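Local atomic coordinates of Blr6230 protein (Bradyrhizobium diazoefficiens USDA 110, PDB entry 5NGG), a protein that probably hydrolyses the amide bond of beta-lactam antibiotics at a dinuclear zinc site, as a subclass B3 metallo-beta-lactamase. Residues T174-S178 against S202-N208. Numbering follows the deposited sequence. Where two conformers were deposited one is given.
Sequences TPGHS and SGTVALN. With ZN (zinc ion), chain D; ACT (acetate ion), chain F.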
ATOM      1  N   THR A 174       9.640  -0.152   6.322  1.00  9.28           N
ATOM      2  CA  THR A 174       8.906  -1.200   7.009  1.00  9.97           C
ATOM      3  C   THR A 174       8.956  -2.474   6.147  1.00  9.60           C
ATOM      4  O   THR A 174       7.912  -3.005   5.744  1.00  9.18           O
ATOM      5  CB  THR A 174       7.449  -0.770   7.292  1.00 10.10           C
ATOM      6  OG1 THR A 174       6.870  -0.220   6.102  1.00  9.99           O
ATOM      7  CG2 THR A 174       7.387   0.293   8.360  1.00 11.09           C
ATOM      8  N   PRO A 175      10.180  -3.003   5.908  1.00  9.99           N
ATOM      9  CA  PRO A 175      10.341  -4.169   5.047  1.00 10.07           C
ATOM     10  C   PRO A 175       9.771  -5.456   5.627  1.00  9.71           C
ATOM     11  O   PRO A 175       9.464  -5.544   6.816  1.00 10.04           O
ATOM     12  CB  PRO A 175      11.863  -4.278   4.893  1.00 12.13           C
ATOM     13  CG  PRO A 175      12.385  -3.735   6.186  1.00 13.32           C
ATOM     14  CD  PRO A 175      11.480  -2.548   6.447  1.00 11.36           C
ATOM     15  N   GLY A 176       9.657  -6.452   4.762  1.00  9.26           N
ATOM     16  CA  GLY A 176       9.191  -7.798   5.116  1.00  9.62           C
ATOM     17  C   GLY A 176       8.294  -8.288   4.012  1.00  9.12           C
ATOM     18  O   GLY A 176       8.663  -9.178   3.237  1.00  9.73           O
ATOM     19  N   HIS A 177       7.122  -7.671   3.875  1.00  8.27           N
ATOM     20  CA  HIS A 177       6.209  -8.075   2.826  1.00  8.15           C
ATOM     21  C   HIS A 177       6.870  -7.869   1.432  1.00  8.15           C
ATOM     22  O   HIS A 177       6.614  -8.646   0.501  1.00  7.95           O
ATOM     23  CB  HIS A 177       4.876  -7.319   2.977  1.00  8.42           C
ATOM     24  CG  HIS A 177       3.859  -7.686   1.954  1.00  7.58           C
ATOM     25  ND1 HIS A 177       3.021  -8.771   2.061  1.00  7.76           N
ATOM     26  CD2 HIS A 177       3.584  -7.116   0.768  1.00  7.41           C
ATOM     27  CE1 HIS A 177       2.248  -8.824   0.983  1.00  7.91           C
ATOM     28  NE2 HIS A 177       2.581  -7.844   0.174  1.00  7.49           N
ATOM     29  N   SER A 178       7.681  -6.818   1.300  0.70  7.96           N
ATOM     30  CA  SER A 178       8.621  -6.679   0.191  0.70  7.97           C
ATOM     31  C   SER A 178       9.897  -6.078   0.772  0.70  8.15           C
ATOM     32  O   SER A 178       9.863  -5.495   1.864  0.70  8.78           O
ATOM     33  CB  SER A 178       8.057  -5.785  -0.921  0.70  8.16           C
ATOM     34  OG  SER A 178       8.093  -4.409  -0.540  0.70  8.35           O
ATOM     35  N   SER A 202       1.853  -2.870   4.313  1.00 10.78           N
ATOM     36  CA  SER A 202       1.487  -4.324   4.385  1.00 10.55           C
ATOM     37  C   SER A 202       2.499  -5.070   5.219  1.00 10.08           C
ATOM     38  O   SER A 202       3.697  -4.907   5.002  1.00 12.57           O
ATOM     39  CB  SER A 202       1.405  -5.094   3.067  1.00 12.15           C
ATOM     40  OG  SER A 202       1.162  -6.459   3.391  1.00 14.82           O
ATOM     41  N   GLY A 203       1.998  -5.952   6.086  1.00 10.37           N
ATOM     42  CA  GLY A 203       2.843  -6.879   6.837  1.00  9.57           C
ATOM     43  C   GLY A 203       2.376  -8.328   6.786  1.00  9.17           C
ATOM     44  O   GLY A 203       2.718  -9.105   7.683  1.00 10.31           O
ATOM     45  N   THR A 204       1.627  -8.700   5.751  1.00  9.04           N
ATOM     46  CA  THR A 204       1.140 -10.060   5.602  1.00  8.92           C
ATOM     47  C   THR A 204       2.245 -10.961   5.026  1.00  7.93           C
ATOM     48  O   THR A 204       3.132 -10.477   4.307  1.00  8.20           O
ATOM     49  CB  THR A 204      -0.071 -10.132   4.672  1.00  9.68           C
ATOM     50  OG1 THR A 204       0.340  -9.681   3.397  1.00  9.77           O
ATOM     51  CG2 THR A 204      -1.250  -9.290   5.191  1.00 12.17           C
ATOM     52  N   VAL A 205       2.186 -12.258   5.318  1.00  8.88           N
ATOM     53  CA  VAL A 205       3.086 -13.224   4.698  1.00  8.87           C
ATOM     54  C   VAL A 205       2.714 -13.466   3.232  1.00  8.42           C
ATOM     55  O   VAL A 205       3.588 -13.477   2.356  1.00  8.99           O
ATOM     56  CB  VAL A 205       3.126 -14.529   5.499  1.00  9.80           C
ATOM     57  CG1 VAL A 205       3.943 -15.582   4.773  1.00 10.92           C
ATOM     58  CG2 VAL A 205       3.745 -14.268   6.879  1.00 11.36           C
ATOM     59  N   ALA A 206       1.419 -13.664   2.974  1.00  9.31           N
ATOM     60  CA  ALA A 206       0.866 -13.781   1.618  1.00  9.14           C
ATOM     61  C   ALA A 206       1.670 -14.839   0.841  1.00  8.76           C
ATOM     62  O   ALA A 206       1.761 -15.973   1.326  1.00 10.20           O
ATOM     63  CB  ALA A 206       0.811 -12.401   0.966  1.00  9.49           C
ATOM     64  N   LEU A 207       2.235 -14.514  -0.322  1.00  8.64           N
ATOM     65  CA  LEU A 207       2.932 -15.479  -1.175  1.00  9.11           C
ATOM     66  C   LEU A 207       4.403 -15.645  -0.817  1.00  8.88           C
ATOM     67  O   LEU A 207       5.090 -16.423  -1.459  1.00  9.59           O
ATOM     68  CB  LEU A 207       2.809 -15.095  -2.654  1.00 11.12           C
ATOM     69  CG  LEU A 207       1.397 -15.047  -3.207  1.00 12.90           C
ATOM     70  CD1 LEU A 207       1.490 -14.629  -4.663  1.00 15.92           C
ATOM     71  CD2 LEU A 207       0.672 -16.389  -3.050  1.00 15.20           C
ATOM     72  N   ASN A 208       4.912 -14.905   0.161  1.00  8.48           N
ATOM     73  CA  ASN A 208       6.347 -14.967   0.435  1.00  9.15           C
ATOM     74  C   ASN A 208       6.803 -16.272   1.091  1.00  9.36           C
ATOM     75  O   ASN A 208       6.094 -16.869   1.899  1.00 10.03           O
ATOM     76  CB  ASN A 208       6.762 -13.802   1.321  1.00  8.85           C
ATOM     77  CG  ASN A 208       6.687 -12.479   0.597  1.00  8.50           C
ATOM     78  OD1 ASN A 208       6.883 -12.396  -0.638  1.00  9.31           O
ATOM     79  ND2 ASN A 208       6.449 -11.421   1.339  1.00  9.14           N
TER
HETATM   80 ZN    ZN D 302       1.950  -7.305  -1.720  1.00  7.71          ZN
HETATM   81  C   ACT F 304      -0.873  -7.643   0.711  1.00 11.87           C
HETATM   82  O   ACT F 304      -0.724  -7.683   1.941  1.00 13.56           O
HETATM   83  OXT ACT F 304      -0.562  -6.618   0.047  1.00  8.98           O
HETATM   84  CH3 ACT F 304      -1.459  -8.857   0.057  1.00 16.36           C
HETATM   85  O   HOH W   1       6.367  -5.491   5.642  1.00 10.58           O
HETATM   86  O   HOH W   2       7.767  -9.832  -1.723  1.00  9.63           O
HETATM   87  O   HOH W   3       0.291  -7.627  -2.479  1.00  7.07           O
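His177 meets Thr204 through a second-shell hydrogen bond, an example of how a metallo-beta-lactamase fixes a zinc ligand from behind. His177 ND1 donates to the carbonyl O of Thr204 at 2.8 Å, nearly straight at 173° and in the imidazole plane, while its NE2 binds zinc at 2.1 Å. With CG anti to the backbone N (chi1 -179°), the ring reaches across to the 202-208 loop. Packing is tight here: Ser202 lies over one ring face, with OG above the centre and CB 3.9 Å from the His177 ring centroid in a CH-pi contact, and the Ala206 methyl sits at the edge. Beside the ring, Ser202 OG and Thr204 OG1 both donate to acetate O, each at 2.7 Å. The backbone of His177 is held too, because Asn208 ND2 donates to His177 O at 2.9 Å, approaching from above the carbonyl plane; Asn208 OD1 is hydrogen-bonded to Tyr136 OH, and Tyr223 OH bonds both Asn208 ND2 and Thr204 O.

Away from the ring the segments meet more loosely, through water. One bridges Thr174 O, His177 N and Ser202 O; another links His177 O to Asn208 OD1.

His101 and His103 complete the protein ligands of this zinc. Since ND1 carries the proton, NE2 offers its lone pair to the metal; carbonyl and zinc together fix the ring's rotation, and the carbonyl probably makes the imidazole a somewhat stronger donor to zinc.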